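Local coordinates for protein synthesis inhibitor I (Hordeum vulgare, PDB 4FBB), which belongs to the ribosome-inactivating protein family and is a protein synthesis inhibitor of barley, modelled here with a bound adenine, at residues Q137-A142 / T168-M173. The protein carries 3 engineered substitutions. Sequence-based numbering, arbitrary orientation.
With ADE (adenine), chain E.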
ATOM      1  N   GLN A 137     -13.256   8.253  11.149  1.00 31.94           N
ATOM      2  CA  GLN A 137     -13.413   9.690  10.951  1.00 35.27           C
ATOM      3  C   GLN A 137     -12.175  10.299  10.290  1.00 37.28           C
ATOM      4  O   GLN A 137     -12.297  11.127   9.384  1.00 37.37           O
ATOM      5  CB  GLN A 137     -13.724  10.405  12.269  1.00 35.19           C
ATOM      6  CG  GLN A 137     -14.390  11.754  12.063  1.00 37.15           C
ATOM      7  CD  GLN A 137     -15.642  11.638  11.216  1.00 40.10           C
ATOM      8  OE1 GLN A 137     -16.583  10.930  11.578  1.00 40.33           O
ATOM      9  NE2 GLN A 137     -15.653  12.315  10.072  1.00 35.69           N
ATOM     10  N   GLN A 138     -10.990   9.892  10.750  1.00 36.84           N
ATOM     11  CA  GLN A 138      -9.745  10.316  10.110  1.00 35.86           C
ATOM     12  C   GLN A 138      -9.762   9.928   8.637  1.00 35.37           C
ATOM     13  O   GLN A 138      -9.357  10.708   7.776  1.00 39.66           O
ATOM     14  CB  GLN A 138      -8.532   9.686  10.799  1.00 33.40           C
ATOM     15  CG  GLN A 138      -8.206  10.251  12.167  1.00 38.14           C
ATOM     16  CD  GLN A 138      -9.161   9.775  13.236  1.00 37.61           C
ATOM     17  OE1 GLN A 138      -9.977   8.882  13.006  1.00 39.00           O
ATOM     18  NE2 GLN A 138      -9.061  10.364  14.419  1.00 43.08           N
ATOM     19  N   LEU A 139     -10.240   8.720   8.354  1.00 36.66           N
ATOM     20  CA  LEU A 139     -10.361   8.242   6.983  1.00 32.54           C
ATOM     21  C   LEU A 139     -11.351   9.091   6.203  1.00 39.47           C
ATOM     22  O   LEU A 139     -11.045   9.561   5.112  1.00 39.75           O
ATOM     23  CB  LEU A 139     -10.770   6.761   6.947  1.00 33.81           C
ATOM     24  CG  LEU A 139     -11.116   6.100   5.606  1.00 34.49           C
ATOM     25  CD1 LEU A 139      -9.916   6.050   4.680  1.00 34.81           C
ATOM     26  CD2 LEU A 139     -11.634   4.693   5.818  1.00 33.83           C
ATOM     27  N   ALA A 140     -12.538   9.298   6.765  1.00 36.59           N
ATOM     28  CA  ALA A 140     -13.551  10.103   6.088  1.00 38.12           C
ATOM     29  C   ALA A 140     -13.078  11.546   5.860  1.00 34.85           C
ATOM     30  O   ALA A 140     -13.288  12.102   4.788  1.00 35.19           O
ATOM     31  CB  ALA A 140     -14.864  10.081   6.863  1.00 38.88           C
ATOM     32  N   ASP A 141     -12.439  12.140   6.869  1.00 37.65           N
ATOM     33  CA  ASP A 141     -11.952  13.516   6.762  1.00 37.47           C
ATOM     34  C   ASP A 141     -10.839  13.638   5.730  1.00 40.57           C
ATOM     35  O   ASP A 141     -10.801  14.593   4.948  1.00 43.11           O
ATOM     36  CB  ASP A 141     -11.439  14.020   8.111  1.00 38.00           C
ATOM     37  CG  ASP A 141     -12.548  14.256   9.102  1.00 37.28           C
ATOM     38  OD1 ASP A 141     -13.715  14.335   8.671  1.00 38.83           O
ATOM     39  OD2 ASP A 141     -12.246  14.364  10.306  1.00 40.77           O
ATOM     40  N   ALA A 142      -9.925  12.673   5.750  1.00 39.43           N
ATOM     41  CA  ALA A 142      -8.838  12.617   4.774  1.00 41.41           C
ATOM     42  C   ALA A 142      -9.395  12.518   3.360  1.00 39.87           C
ATOM     43  O   ALA A 142      -8.915  13.193   2.443  1.00 41.60           O
ATOM     44  CB  ALA A 142      -7.936  11.440   5.058  1.00 36.46           C
ATOM     45  N   THR A 168      -0.845  10.870   4.417  1.00 29.42           N
ATOM     46  CA  THR A 168      -0.255  10.004   5.438  1.00 31.08           C
ATOM     47  C   THR A 168      -1.302   9.049   6.023  1.00 34.31           C
ATOM     48  O   THR A 168      -1.015   7.873   6.271  1.00 35.09           O
ATOM     49  CB  THR A 168       0.378  10.809   6.577  1.00 35.21           C
ATOM     50  OG1 THR A 168       1.328  11.745   6.040  1.00 36.76           O
ATOM     51  CG2 THR A 168       1.083   9.880   7.557  1.00 33.54           C
ATOM     52  N   THR A 169      -2.513   9.556   6.235  1.00 31.56           N
ATOM     53  CA  THR A 169      -3.592   8.729   6.773  1.00 33.52           C
ATOM     54  C   THR A 169      -4.008   7.622   5.793  1.00 33.81           C
ATOM     55  O   THR A 169      -4.111   6.460   6.179  1.00 32.72           O
ATOM     56  CB  THR A 169      -4.813   9.580   7.192  1.00 35.62           C
ATOM     57  OG1 THR A 169      -5.249  10.367   6.081  1.00 39.25           O
ATOM     58  CG2 THR A 169      -4.459  10.515   8.352  1.00 29.39           C
ATOM     59  N   LEU A 170      -4.233   7.973   4.529  1.00 31.47           N
ATOM     60  CA  LEU A 170      -4.637   6.978   3.529  1.00 34.38           C
ATOM     61  C   LEU A 170      -3.548   5.951   3.184  1.00 34.36           C
ATOM     62  O   LEU A 170      -3.849   4.776   2.971  1.00 32.30           O
ATOM     63  CB  LEU A 170      -5.122   7.642   2.239  1.00 31.94           C
ATOM     64  CG  LEU A 170      -6.308   8.595   2.323  1.00 33.93           C
ATOM     65  CD1 LEU A 170      -6.755   9.019   0.930  1.00 37.70           C
ATOM     66  CD2 LEU A 170      -7.452   7.939   3.072  1.00 32.23           C
ATOM     67  N   LEU A 171      -2.295   6.397   3.095  1.00 36.14           N
ATOM     68  CA  LEU A 171      -1.183   5.478   2.860  1.00 32.13           C
ATOM     69  C   LEU A 171      -1.214   4.382   3.911  1.00 32.61           C
ATOM     70  O   LEU A 171      -1.010   3.203   3.615  1.00 31.63           O
ATOM     71  CB  LEU A 171       0.153   6.212   2.953  1.00 36.06           C
ATOM     72  CG  LEU A 171       0.562   7.123   1.803  1.00 38.20           C
ATOM     73  CD1 LEU A 171       1.951   7.682   2.073  1.00 33.83           C
ATOM     74  CD2 LEU A 171       0.543   6.357   0.500  1.00 36.87           C
ATOM     75  N   LEU A 172      -1.488   4.784   5.146  1.00 29.27           N
ATOM     76  CA  LEU A 172      -1.512   3.850   6.252  1.00 30.40           C
ATOM     77  C   LEU A 172      -2.727   2.938   6.170  1.00 28.33           C
ATOM     78  O   LEU A 172      -2.589   1.721   6.271  1.00 24.68           O
ATOM     79  CB  LEU A 172      -1.458   4.612   7.570  1.00 34.34           C
ATOM     80  CG  LEU A 172      -0.048   5.113   7.864  1.00 32.26           C
ATOM     81  CD1 LEU A 172      -0.052   6.186   8.940  1.00 38.22           C
ATOM     82  CD2 LEU A 172       0.824   3.942   8.278  1.00 32.54           C
ATOM     83  N   MET A 173      -3.898   3.519   5.921  1.00 30.14           N
ATOM     84  CA  MET A 173      -5.155   2.754   5.970  1.00 28.83           C
ATOM     85  C   MET A 173      -5.504   2.016   4.672  1.00 30.22           C
ATOM     86  O   MET A 173      -6.398   1.157   4.650  1.00 27.23           O
ATOM     87  CB  MET A 173      -6.309   3.660   6.414  1.00 28.08           C
ATOM     88  CG  MET A 173      -6.092   4.239   7.804  1.00 30.75           C
ATOM     89  SD  MET A 173      -7.453   5.288   8.348  1.00 29.77           S
ATOM     90  CE  MET A 173      -8.653   4.050   8.895  1.00 28.54           C
TER
HETATM   91  N9  ADE E 301       5.221   4.291   1.622  1.00 35.61           N
HETATM   92  C8  ADE E 301       5.802   5.467   2.008  1.00 40.88           C
HETATM   93  N7  ADE E 301       5.527   6.474   1.209  1.00 41.28           N
HETATM   94  C5  ADE E 301       4.710   5.921   0.236  1.00 36.95           C
HETATM   95  C6  ADE E 301       4.073   6.449  -0.905  1.00 37.92           C
HETATM   96  N6  ADE E 301       4.157   7.723  -1.306  1.00 42.93           N
HETATM   97  N1  ADE E 301       3.342   5.603  -1.652  1.00 38.57           N
HETATM   98  C2  ADE E 301       3.235   4.314  -1.291  1.00 34.43           C
HETATM   99  N3  ADE E 301       3.786   3.701  -0.247  1.00 34.35           N
HETATM  100  C4  ADE E 301       4.524   4.572   0.471  1.00 38.29           C
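L139 and A142 of helix 136-147 pack against T169, L170 and M173 of helix 157-179 in the core of the ribosome-inactivating protein fold. In this helix-helix packing the two segments run obliquely, nearer antiparallel than parallel (124°), with their axes 9.5 Å apart at closest approach. The CA atoms of L139 and T169 are the nearest pair, at 6.8 Å. The leucines L139 and L170 cross at about a right angle. Methyl CD1 of L139 meets CD2 of L170 at 3.5 Å, a tight carbon pair. With CG anti to the backbone N (chi1 173°), the L139 branch carries CD1 to L170. The thioether of M173 lies alongside L139, with M173 SD 3.9 Å from L139 CB. The M173 chain bends at chi3 (80°), which brings CE to the same carbon. A142 points its methyl group at the other helix. Its CB sits 3.1 Å from T169 OG1, a close carbon-oxygen approach. That hydroxyl is hydrogen-bonded to A166 O, three residues earlier in its own helix, and weakly to E165 O. Farther out, L170 also rests on L78 and L80 of strand 78-83, so L170 links helix 157-179 to the mixed sheet. The NE2 of Q138 is hydrogen-bonded to S200 OG. The backbone O of M173 accepts a hydrogen bond from Y28 OH. The L171 side chain lies on the far side of helix 157-179 from helix 136-147, against the adenine. Its CD1 approaches ADE C5, and its CD2 lies 3.6 Å from ADE N1.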